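Local coordinates for protein agarase (Pseudoalteromonas fuliginea, PDB 6XJ9) that probably hydrolyses the beta-1,4 glycosidic linkages of agarose, as a family 50 glycoside hydrolase of a marine bacterium, at residues A217-I222 with K361-W366; P273-T278 with G297-A302; D306-A311 with F715-S720; F512-S517 with P621-P626. All coordinates share one frame; numbering follows the deposited sequence.

How the contacts relate
Contact 1 comes first along the chain: the loop after strand 199-210 of the N-terminal beta-rich region meets the loop after helix 358-361, closing a span of 138 residues. Within that span lies contact 2, a short closure in which 273-278 packs beside the entry to strand 299-305. That strand leads directly into contact 3, whose partner segment 715-720 lies near the C terminus; contacts 1 and 3 therefore cross. Contact 3 joins the exits of two neighbouring strands, and the long span it closes contains contact 4, between the loops that follow strands 501-506 and 620-621. The centres of contacts 1 and 2 lie about 53 Å apart, those of 1 and 3 about 24 Å.

Contact 1 of 4, residues A217-I222 with K361-W366; sequences AFLTKI and KNLFEW
Lys221 and Ile222 dock on Asn362 and Leu363 where the residues just past the type I beta turn Ala217 to Thr220 meet the two central residues of the type I turn Lys361 to Phe364. The contact joins the chain leaving strand 199-210 of the N-terminal beta-rich region, which probably resembles a carbohydrate-binding module, to the loop after helix 358-361. Lys221 N donates an almost straight bond to Asn362 O (2.8 Å, 167°), approaching in the carbonyl plane. The next amide, Ile222 N, reaches Leu363 O more weakly. Lys221 adopts a left-handed backbone conformation that turns these successive amides onto successive carbonyls.

Beneath this backbone pairing Leu219 and Ile222 each lie alongside Leu363, pointing the same way. Leu363 starts away from its partners, but its CD2 branch comes back, with CG anti to the carbonyl carbon (chi1 -63°), and fits against Ile222 CD1 at 3.7 Å. The same CD2 meets Leu219 CD2 at 4.1 Å. Ile222 sends CG1 between its backbone N and carbonyl carbon (chi1 57°), which carries CD1 to Leu363. Branched apolar side chains suit this side, where Leu363 and Ile222 are buried, and Leu219 CG also rests over the centre of the Phe218 ring.

On the solvent side long polar chains are at home. Lys221 and Glu365 cross at about a right angle, and their aliphatic parts touch, Lys221 CB 3.8 Å from Glu365 CG. Their charged ends stay apart, Lys221 NZ lying 5.3 Å from Glu365 OE2. A water instead links the two residues, donating to Lys221 O and to Glu365 OE2, each at 2.6 Å.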
# COMPACT_ATOMS: atom_id res chain seq x y z
N ALA A 217 7.48 7.35 -31.92
CA ALA A 217 6.90 6.03 -31.69
C ALA A 217 6.07 6.01 -30.40
O ALA A 217 5.81 4.94 -29.85
CB ALA A 217 8.00 4.99 -31.66
N PHE A 218 5.60 7.18 -29.93
CA PHE A 218 4.96 7.24 -28.62
C PHE A 218 3.57 6.59 -28.62
O PHE A 218 3.06 6.25 -27.56
CB PHE A 218 4.88 8.67 -28.09
CG PHE A 218 3.74 9.51 -28.61
CD1 PHE A 218 3.73 9.97 -29.93
CD2 PHE A 218 2.70 9.90 -27.79
CE1 PHE A 218 2.69 10.75 -30.41
CE2 PHE A 218 1.66 10.69 -28.26
CZ PHE A 218 1.66 11.13 -29.57
N LEU A 219 2.95 6.45 -29.80
CA LEU A 219 1.66 5.77 -29.88
C LEU A 219 1.82 4.42 -30.58
O LEU A 219 0.82 3.81 -30.96
CB LEU A 219 0.66 6.65 -30.63
CG LEU A 219 0.18 7.91 -29.90
CD1 LEU A 219 -0.53 8.85 -30.86
CD2 LEU A 219 -0.72 7.56 -28.72
N THR A 220 3.06 3.97 -30.74
CA THR A 220 3.36 2.74 -31.46
C THR A 220 3.52 1.60 -30.46
O THR A 220 4.38 1.68 -29.57
CB THR A 220 4.61 2.89 -32.34
OG1 THR A 220 4.29 3.91 -33.28
CG2 THR A 220 4.98 1.62 -33.08
N LYS A 221 2.65 0.59 -30.60
CA LYS A 221 2.72 -0.66 -29.87
C LYS A 221 2.77 -0.41 -28.36
O LYS A 221 3.64 -0.94 -27.66
CB LYS A 221 3.86 -1.52 -30.43
CG LYS A 221 3.69 -1.90 -31.89
CD LYS A 221 4.37 -3.19 -32.28
CE LYS A 221 5.84 -3.03 -32.59
NZ LYS A 221 6.50 -4.34 -32.77
N ILE A 222 1.80 0.39 -27.89
CA ILE A 222 1.71 0.75 -26.48
C ILE A 222 0.86 -0.27 -25.72
O ILE A 222 0.86 -0.26 -24.49
CB ILE A 222 1.19 2.20 -26.32
CG1 ILE A 222 -0.16 2.42 -27.00
CG2 ILE A 222 2.24 3.18 -26.84
CD1 ILE A 222 -0.82 3.76 -26.68
N LYS A 361 -4.69 1.49 -35.51
CA LYS A 361 -4.17 0.16 -35.80
C LYS A 361 -2.84 -0.04 -35.06
O LYS A 361 -2.64 -1.06 -34.42
CB LYS A 361 -4.05 -0.10 -37.31
CG LYS A 361 -3.41 -1.43 -37.70
CD LYS A 361 -3.11 -1.53 -39.19
CE LYS A 361 -2.18 -2.67 -39.54
NZ LYS A 361 -0.93 -2.64 -38.75
N ASN A 362 -1.97 0.98 -35.10
CA ASN A 362 -0.58 0.83 -34.69
C ASN A 362 -0.40 0.88 -33.17
O ASN A 362 0.70 0.62 -32.67
CB ASN A 362 0.34 1.80 -35.44
CG ASN A 362 0.53 1.39 -36.88
OD1 ASN A 362 0.79 0.22 -37.16
ND2 ASN A 362 0.41 2.33 -37.80
N LEU A 363 -1.48 1.19 -32.44
CA LEU A 363 -1.45 1.16 -30.98
C LEU A 363 -1.13 -0.25 -30.48
O LEU A 363 -0.50 -0.39 -29.44
CB LEU A 363 -2.81 1.58 -30.41
CG LEU A 363 -3.29 3.00 -30.70
CD1 LEU A 363 -4.78 3.11 -30.39
CD2 LEU A 363 -2.50 4.04 -29.91
N PHE A 364 -1.57 -1.27 -31.22
CA PHE A 364 -1.70 -2.64 -30.72
C PHE A 364 -0.56 -3.53 -31.21
O PHE A 364 -0.32 -3.64 -32.42
CB PHE A 364 -3.07 -3.19 -31.14
CG PHE A 364 -4.23 -2.36 -30.66
CD1 PHE A 364 -4.57 -2.32 -29.31
CD2 PHE A 364 -4.99 -1.61 -31.55
CE1 PHE A 364 -5.63 -1.54 -28.86
CE2 PHE A 364 -6.06 -0.84 -31.11
CZ PHE A 364 -6.38 -0.81 -29.77
N GLU A 365 0.12 -4.20 -30.26
CA GLU A 365 1.11 -5.24 -30.57
C GLU A 365 0.44 -6.44 -31.24
O GLU A 365 1.05 -7.09 -32.09
CB GLU A 365 1.86 -5.74 -29.34
CG GLU A 365 3.05 -4.88 -28.96
CD GLU A 365 3.90 -5.33 -27.78
OE1 GLU A 365 3.45 -6.18 -26.97
OE2 GLU A 365 5.02 -4.79 -27.65
N TRP A 366 -0.82 -6.74 -30.86
CA TRP A 366 -1.51 -7.95 -31.27
C TRP A 366 -3.02 -7.72 -31.24
O TRP A 366 -3.56 -7.23 -30.26
CB TRP A 366 -1.12 -9.13 -30.37
CG TRP A 366 -1.96 -10.37 -30.48
CD1 TRP A 366 -1.73 -11.45 -31.29
CD2 TRP A 366 -3.17 -10.68 -29.75
NE1 TRP A 366 -2.70 -12.40 -31.12
CE2 TRP A 366 -3.60 -11.95 -30.18
CE3 TRP A 366 -3.93 -10.00 -28.79
CZ2 TRP A 366 -4.76 -12.56 -29.68
CZ3 TRP A 366 -5.07 -10.60 -28.29
CH2 TRP A 366 -5.48 -11.86 -28.73
O HOH W 1 5.86 -2.29 -27.65

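Contact 2 of 4, residues P273-T278 with G297-A302; sequences PKLEAT and GYLYLA
Leu275 N gives its hydrogen to Gly297 O (2.8 Å, 166°), tilted from the carbonyl plane, while Gly297 CA approaches Leu275 O at 3.4 Å. Glycine fits here because a beta carbon would run into Leu275 O, and because its positive phi would strain other residues. Next to this bond Lys274 lies over one face of the Tyr298 ring, its CD 3.8 Å from the ring centroid in a CH-pi contact. The lysine chain leaves with CG opposite the backbone N (chi1 -167°) and bends at chi2, which lays CD and CE across the phenol. On the apolar side Pro273 CG meets Leu299 CG at 3.9 Å, and Leu275 CD2 touches Leu299 CD2.

Further out, Asp294 OD1 holds Tyr298 N, and a water bridges Pro273 O and Leu299 N. Tyr286 of strand 282-286 packs on both Pro273 and Leu299. Replacing Tyr298 with a serine would probably leave the lysine methylenes without their aromatic platform and set that chain free to turn. Apolar packing, one well-aimed backbone bond and a bridging water, with no salt bridge between the segments, hold this loop to the start of strand 299-305, beside the antiparallel run 282-286, 289-293, 299-305.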
# COMPACT_ATOMS: atom_id res chain seq x y z
N PRO A 273 -30.35 -3.49 15.13
CA PRO A 273 -31.78 -3.59 15.38
C PRO A 273 -32.52 -4.34 14.27
O PRO A 273 -32.07 -4.40 13.13
CB PRO A 273 -32.26 -2.13 15.40
CG PRO A 273 -31.21 -1.38 14.60
CD PRO A 273 -29.91 -2.10 14.90
N LYS A 274 -33.66 -4.94 14.64
CA LYS A 274 -34.50 -5.61 13.67
C LYS A 274 -35.81 -4.84 13.56
O LYS A 274 -36.52 -4.67 14.55
CB LYS A 274 -34.76 -7.06 14.09
CG LYS A 274 -35.37 -7.95 13.01
CD LYS A 274 -34.41 -9.01 12.53
CE LYS A 274 -35.05 -10.03 11.63
NZ LYS A 274 -36.31 -10.57 12.20
N LEU A 275 -36.09 -4.34 12.35
CA LEU A 275 -37.23 -3.49 12.05
C LEU A 275 -38.24 -4.34 11.29
O LEU A 275 -37.98 -5.51 11.02
CB LEU A 275 -36.74 -2.34 11.16
CG LEU A 275 -36.06 -1.16 11.85
CD1 LEU A 275 -34.93 -1.60 12.75
CD2 LEU A 275 -35.57 -0.15 10.83
N GLU A 276 -39.38 -3.74 10.92
CA GLU A 276 -40.41 -4.41 10.14
C GLU A 276 -39.79 -4.97 8.86
O GLU A 276 -39.12 -4.24 8.13
CB GLU A 276 -41.55 -3.43 9.83
CG GLU A 276 -42.55 -3.98 8.82
CD GLU A 276 -43.73 -3.08 8.48
OE1 GLU A 276 -44.82 -3.61 8.26
OE2 GLU A 276 -43.56 -1.85 8.43
N ALA A 277 -40.01 -6.27 8.62
CA ALA A 277 -39.57 -6.91 7.39
C ALA A 277 -40.70 -6.86 6.36
O ALA A 277 -41.71 -7.54 6.49
CB ALA A 277 -39.14 -8.33 7.66
N THR A 278 -40.52 -6.03 5.32
CA THR A 278 -41.56 -5.88 4.33
C THR A 278 -41.32 -6.83 3.16
O THR A 278 -42.17 -6.97 2.29
CB THR A 278 -41.66 -4.44 3.82
OG1 THR A 278 -40.46 -4.20 3.09
CG2 THR A 278 -41.82 -3.43 4.94
N GLY A 297 -35.53 -6.78 7.48
CA GLY A 297 -35.70 -5.75 8.51
C GLY A 297 -34.40 -5.33 9.19
O GLY A 297 -34.43 -4.58 10.17
N TYR A 298 -33.25 -5.81 8.68
CA TYR A 298 -31.97 -5.41 9.24
C TYR A 298 -31.52 -4.11 8.58
O TYR A 298 -31.81 -3.90 7.41
CB TYR A 298 -30.89 -6.45 8.95
CG TYR A 298 -31.15 -7.79 9.59
CD1 TYR A 298 -30.86 -7.99 10.93
CD2 TYR A 298 -31.71 -8.83 8.87
CE1 TYR A 298 -31.11 -9.21 11.54
CE2 TYR A 298 -31.96 -10.06 9.47
CZ TYR A 298 -31.65 -10.24 10.81
OH TYR A 298 -31.90 -11.43 11.42
N LEU A 299 -30.75 -3.29 9.32
CA LEU A 299 -30.20 -2.07 8.75
C LEU A 299 -29.25 -2.40 7.60
O LEU A 299 -28.62 -3.46 7.61
CB LEU A 299 -29.50 -1.22 9.82
CG LEU A 299 -30.39 -0.59 10.90
CD1 LEU A 299 -29.65 0.57 11.54
CD2 LEU A 299 -31.73 -0.12 10.35
N TYR A 300 -29.15 -1.48 6.63
CA TYR A 300 -28.44 -1.75 5.39
C TYR A 300 -27.90 -0.43 4.84
O TYR A 300 -28.62 0.56 4.82
CB TYR A 300 -29.38 -2.42 4.39
CG TYR A 300 -28.81 -2.77 3.03
CD1 TYR A 300 -28.13 -3.97 2.81
CD2 TYR A 300 -28.97 -1.91 1.95
CE1 TYR A 300 -27.61 -4.28 1.56
CE2 TYR A 300 -28.46 -2.21 0.70
CZ TYR A 300 -27.78 -3.40 0.50
OH TYR A 300 -27.30 -3.70 -0.75
N LEU A 301 -26.63 -0.45 4.45
CA LEU A 301 -26.01 0.64 3.71
C LEU A 301 -25.53 0.06 2.37
O LEU A 301 -25.10 -1.09 2.33
CB LEU A 301 -24.83 1.18 4.51
CG LEU A 301 -25.14 1.76 5.89
CD1 LEU A 301 -23.85 2.03 6.64
CD2 LEU A 301 -25.96 3.04 5.80
N ALA A 302 -25.60 0.86 1.30
CA ALA A 302 -25.27 0.37 -0.03
C ALA A 302 -23.82 0.69 -0.37
O ALA A 302 -23.47 1.85 -0.60
CB ALA A 302 -26.20 0.96 -1.06
O HOH W 2 -29.67 -4.13 11.85

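Contact 3 of 4, residues D306-A311 with F715-S720; sequences DIIRLA and FQYIDS
A cis peptide that does not involve proline joins Phe715 to Gln716, the two residues that receive Ile307. Gln716 CB lies over one face of the Phe715 ring, offset toward its rim. Ile307 fits into the angle between ring and amide: its CG1 lies 3.6 Å from Phe715 CE2, approaching obliquely, and 3.5 Å from Gln716 OE1. Gln716 places CG between its backbone N and carbonyl carbon (chi1 65°) and then runs extended, which lets NE2 reach forward to Ile718 O in a weak bond.

Backbone links are modest. Tyr717 N donates a weak, bent bond to Asp306 O at 3.1 Å, and a water connects Ile307 O (2.8 Å) with Ile718 N. Ile308, at the centre of an inverse gamma turn, brings CD1 to within 3.9 Å of Tyr717 CG, the side chains crossing at about a right angle. Tyrosine suits this place because its hydroxyl continues past the isoleucine to Arg424 and Thr421 of helix 413-428. Asp306 sets OD2 at the Phe715 ring edge, while OD1 accepts from Asn435 N.

The segments continue the neighbouring parallel strands 299-305 and 709-714. Such a meeting of the first and last barrel strands at their C-terminal ends, with a non-proline cis peptide after the last, is consistent with the (beta/alpha)8 catalytic domain of clan GH-A glycosidases.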
# COMPACT_ATOMS: atom_id res chain seq x y z
N ASP A 306 -19.96 0.04 -9.83
CA ASP A 306 -20.80 0.20 -11.01
C ASP A 306 -20.19 -0.52 -12.20
O ASP A 306 -19.00 -0.84 -12.20
CB ASP A 306 -20.96 1.67 -11.38
CG ASP A 306 -21.51 2.57 -10.28
OD1 ASP A 306 -22.53 2.19 -9.65
OD2 ASP A 306 -20.94 3.67 -10.08
N ILE A 307 -21.02 -0.74 -13.23
CA ILE A 307 -20.58 -1.30 -14.51
C ILE A 307 -20.07 -2.73 -14.29
O ILE A 307 -18.94 -3.07 -14.66
CB ILE A 307 -19.57 -0.38 -15.23
CG1 ILE A 307 -20.00 1.09 -15.18
CG2 ILE A 307 -19.34 -0.83 -16.67
CD1 ILE A 307 -21.04 1.47 -16.21
N ILE A 308 -20.92 -3.56 -13.69
CA ILE A 308 -20.67 -5.00 -13.61
C ILE A 308 -21.20 -5.63 -14.90
O ILE A 308 -22.25 -6.28 -14.89
CB ILE A 308 -21.34 -5.65 -12.38
CG1 ILE A 308 -21.17 -4.82 -11.11
CG2 ILE A 308 -20.84 -7.09 -12.20
CD1 ILE A 308 -19.76 -4.69 -10.63
N ARG A 309 -20.49 -5.36 -16.00
CA ARG A 309 -20.85 -5.78 -17.34
C ARG A 309 -19.65 -5.49 -18.24
O ARG A 309 -18.69 -4.88 -17.78
CB ARG A 309 -22.11 -5.06 -17.83
CG ARG A 309 -21.90 -3.59 -18.20
CD ARG A 309 -23.19 -2.84 -18.50
NE ARG A 309 -22.87 -1.50 -18.96
CZ ARG A 309 -23.74 -0.56 -19.30
NH1 ARG A 309 -25.04 -0.80 -19.23
NH2 ARG A 309 -23.32 0.63 -19.72
N LEU A 310 -19.74 -5.90 -19.52
CA LEU A 310 -18.62 -5.88 -20.45
C LEU A 310 -18.72 -4.71 -21.44
O LEU A 310 -17.74 -4.40 -22.10
CB LEU A 310 -18.56 -7.22 -21.20
CG LEU A 310 -18.31 -8.46 -20.34
CD1 LEU A 310 -17.94 -9.66 -21.19
CD2 LEU A 310 -17.24 -8.20 -19.29
N ALA A 311 -19.90 -4.07 -21.50
CA ALA A 311 -20.25 -3.14 -22.57
C ALA A 311 -19.23 -2.01 -22.74
O ALA A 311 -19.07 -1.49 -23.84
CB ALA A 311 -21.64 -2.59 -22.36
N PHE A 715 -17.27 3.91 -9.32
CA PHE A 715 -17.19 3.77 -10.77
C PHE A 715 -15.73 3.52 -11.15
O PHE A 715 -14.92 4.44 -11.10
CB PHE A 715 -17.72 5.03 -11.45
CG PHE A 715 -17.88 4.94 -12.96
CD1 PHE A 715 -16.79 5.13 -13.80
CD2 PHE A 715 -19.12 4.70 -13.53
CE1 PHE A 715 -16.93 5.05 -15.18
CE2 PHE A 715 -19.26 4.61 -14.91
CZ PHE A 715 -18.17 4.79 -15.74
N GLN A 716 -15.37 2.30 -11.60
CA GLN A 716 -16.23 1.18 -11.99
C GLN A 716 -15.44 -0.11 -11.73
O GLN A 716 -14.37 -0.09 -11.12
CB GLN A 716 -16.60 1.33 -13.47
CG GLN A 716 -15.40 1.22 -14.42
CD GLN A 716 -15.64 1.44 -15.89
OE1 GLN A 716 -16.75 1.68 -16.35
NE2 GLN A 716 -14.57 1.41 -16.66
N TYR A 717 -15.94 -1.25 -12.22
CA TYR A 717 -15.40 -2.56 -11.87
C TYR A 717 -14.01 -2.74 -12.47
O TYR A 717 -13.05 -3.07 -11.76
CB TYR A 717 -16.37 -3.66 -12.34
CG TYR A 717 -16.05 -5.07 -11.89
CD1 TYR A 717 -15.28 -5.33 -10.76
CD2 TYR A 717 -16.59 -6.15 -12.57
CE1 TYR A 717 -15.01 -6.64 -10.36
CE2 TYR A 717 -16.33 -7.46 -12.19
CZ TYR A 717 -15.54 -7.70 -11.07
OH TYR A 717 -15.31 -8.99 -10.71
N ILE A 718 -13.96 -2.55 -13.78
CA ILE A 718 -12.81 -2.82 -14.63
C ILE A 718 -12.22 -1.49 -15.07
O ILE A 718 -12.97 -0.57 -15.42
CB ILE A 718 -13.29 -3.61 -15.86
CG1 ILE A 718 -14.03 -4.88 -15.44
CG2 ILE A 718 -12.13 -3.90 -16.80
CD1 ILE A 718 -15.16 -5.28 -16.37
N ASP A 719 -10.88 -1.40 -15.08
CA ASP A 719 -10.20 -0.26 -15.67
C ASP A 719 -10.71 -0.03 -17.08
O ASP A 719 -11.03 -0.97 -17.81
CB ASP A 719 -8.69 -0.49 -15.81
CG ASP A 719 -7.86 -0.22 -14.58
OD1 ASP A 719 -8.21 0.69 -13.82
OD2 ASP A 719 -6.81 -0.89 -14.43
N SER A 720 -10.79 1.25 -17.48
CA SER A 720 -11.11 1.57 -18.86
C SER A 720 -9.98 1.03 -19.73
O SER A 720 -8.86 0.91 -19.24
CB SER A 720 -11.27 3.05 -19.03
OG SER A 720 -12.55 3.47 -18.57
O HOH W 3 -16.52 -1.87 -15.55

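Contact 4 of 4, residues F512-S517 with P621-P626; sequences FGRPDS and PDWGMP
Pro626 presses its ring against the Gly513 peptide, and this van der Waals packing is the heart of the contact. Its CD sits 3.2 Å from Gly513 O and its CG 3.4 Å from the same oxygen. Phe512 CB and Pro515 CD add looser apolar contacts to Pro626 CD, the first at 4.4 Å. Gly513 permits the close approach: a beta carbon there would crowd Pro626 CG, and its backbone angles are hard on other residues. Separately, a beta carbon on Gly624 would clash with Trp623 CE3 within its own segment. Exchanging Pro626 for a glycine is likely to open a gap beside the Gly513 carbonyl and give the backbone ahead of helix 627-634 more freedom to move.

The polar-aromatic contact is looser. In the one conformer considered, and so only tentatively, Trp623 CZ3 lies over one face of the Arg514 guanidinium, toward its rim, 3.9 Å from Arg514 NE; the planes stand 48° apart, so the groups are not stacked. Trp623 holds CG between its backbone N and carbonyl carbon (chi1 52°), turning the indole back over Pro621 CB, which lies 3.4 Å from its plane, offset toward the rim.

Backbone bonds shape each segment separately. Gly624 N closes a type I turn on Pro621 O at 2.8 Å, and Asp516 N bonds to Arg514 O across the inverse gamma turn centred on Pro515.

Both segments end at helix N-caps: Ser517 OG caps Ser520 N, and Pro626 directly precedes helix 627-634. Their loops, after strands 501-506 and 620-621, are consistent with the strand-loop-helix connections of the (beta/alpha)8 barrel expected of this family.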
# COMPACT_ATOMS: atom_id res chain seq x y z
N PHE A 512 -30.23 19.20 -16.60
CA PHE A 512 -31.25 20.06 -16.00
C PHE A 512 -30.74 21.50 -15.84
O PHE A 512 -31.56 22.42 -15.74
CB PHE A 512 -31.67 19.56 -14.61
CG PHE A 512 -32.63 18.40 -14.60
CD1 PHE A 512 -33.98 18.58 -14.88
CD2 PHE A 512 -32.19 17.12 -14.28
CE1 PHE A 512 -34.86 17.51 -14.85
CE2 PHE A 512 -33.07 16.05 -14.26
CZ PHE A 512 -34.41 16.25 -14.53
N GLY A 513 -29.41 21.68 -15.83
CA GLY A 513 -28.83 22.98 -15.57
C GLY A 513 -27.67 22.91 -14.58
O GLY A 513 -27.55 21.97 -13.81
N ARG A 514 -26.80 23.93 -14.64
CA ARG A 514 -25.68 24.11 -13.73
C ARG A 514 -25.88 25.43 -13.00
O ARG A 514 -25.96 26.48 -13.65
CB ARG A 514 -24.35 24.14 -14.50
CG ARG A 514 -24.30 23.25 -15.74
CD ARG A 514 -22.92 23.11 -16.36
NE ARG A 514 -22.94 22.32 -17.59
CZ ARG A 514 -21.86 21.87 -18.23
NH1 ARG A 514 -22.00 21.17 -19.34
NH2 ARG A 514 -20.65 22.11 -17.76
N PRO A 515 -25.99 25.44 -11.65
CA PRO A 515 -26.21 26.68 -10.91
C PRO A 515 -24.97 27.56 -10.69
O PRO A 515 -24.54 27.73 -9.56
CB PRO A 515 -26.75 26.16 -9.56
CG PRO A 515 -26.11 24.79 -9.39
CD PRO A 515 -25.96 24.23 -10.80
N ASP A 516 -24.44 28.14 -11.78
CA ASP A 516 -23.24 28.96 -11.69
C ASP A 516 -23.34 30.25 -12.52
O ASP A 516 -22.49 31.13 -12.39
CB ASP A 516 -21.97 28.16 -11.99
CG ASP A 516 -22.07 27.29 -13.24
OD1 ASP A 516 -22.66 27.77 -14.23
OD2 ASP A 516 -21.55 26.15 -13.20
N SER A 517 -24.34 30.33 -13.41
CA SER A 517 -24.73 31.59 -14.03
C SER A 517 -26.22 31.53 -14.31
O SER A 517 -26.77 30.42 -14.37
CB SER A 517 -23.96 31.84 -15.30
OG SER A 517 -24.46 31.02 -16.35
N PRO A 621 -25.29 15.18 -11.20
CA PRO A 621 -23.87 15.45 -10.94
C PRO A 621 -23.77 16.62 -9.96
O PRO A 621 -24.60 17.53 -9.98
CB PRO A 621 -23.34 15.80 -12.34
CG PRO A 621 -24.52 16.46 -13.01
CD PRO A 621 -25.71 15.66 -12.53
N ASP A 622 -22.77 16.55 -9.06
CA ASP A 622 -22.57 17.54 -8.02
C ASP A 622 -22.27 18.90 -8.66
O ASP A 622 -22.49 19.94 -8.04
CB ASP A 622 -21.51 17.07 -7.02
CG ASP A 622 -20.12 16.87 -7.62
OD1 ASP A 622 -20.02 16.90 -8.87
OD2 ASP A 622 -19.14 16.71 -6.84
N TRP A 623 -21.78 18.88 -9.90
CA TRP A 623 -21.52 20.12 -10.63
C TRP A 623 -22.78 20.65 -11.31
O TRP A 623 -22.78 21.79 -11.77
CB TRP A 623 -20.35 19.96 -11.62
CG TRP A 623 -20.46 18.80 -12.57
CD1 TRP A 623 -19.74 17.65 -12.51
CD2 TRP A 623 -21.29 18.69 -13.74
NE1 TRP A 623 -20.08 16.82 -13.55
CE2 TRP A 623 -21.03 17.43 -14.32
CE3 TRP A 623 -22.24 19.52 -14.36
CZ2 TRP A 623 -21.68 16.98 -15.47
CZ3 TRP A 623 -22.90 19.06 -15.48
CH2 TRP A 623 -22.62 17.81 -16.03
N GLY A 624 -23.84 19.85 -11.39
CA GLY A 624 -25.02 20.29 -12.13
C GLY A 624 -26.33 19.85 -11.47
O GLY A 624 -27.12 19.12 -12.07
N MET A 625 -26.56 20.34 -10.25
CA MET A 625 -27.73 19.95 -9.48
C MET A 625 -28.48 21.21 -9.01
O MET A 625 -28.38 21.59 -7.85
CB MET A 625 -27.31 19.10 -8.27
CG MET A 625 -26.12 19.64 -7.48
SD MET A 625 -25.77 18.52 -6.08
CE MET A 625 -24.45 19.37 -5.21
N PRO A 626 -29.26 21.89 -9.88
CA PRO A 626 -30.02 23.06 -9.44
C PRO A 626 -30.88 22.68 -8.24
O PRO A 626 -31.50 21.61 -8.24
CB PRO A 626 -30.93 23.38 -10.63
CG PRO A 626 -30.22 22.78 -11.83
CD PRO A 626 -29.50 21.55 -11.29
O HOH W 4 -27.93 19.26 -14.47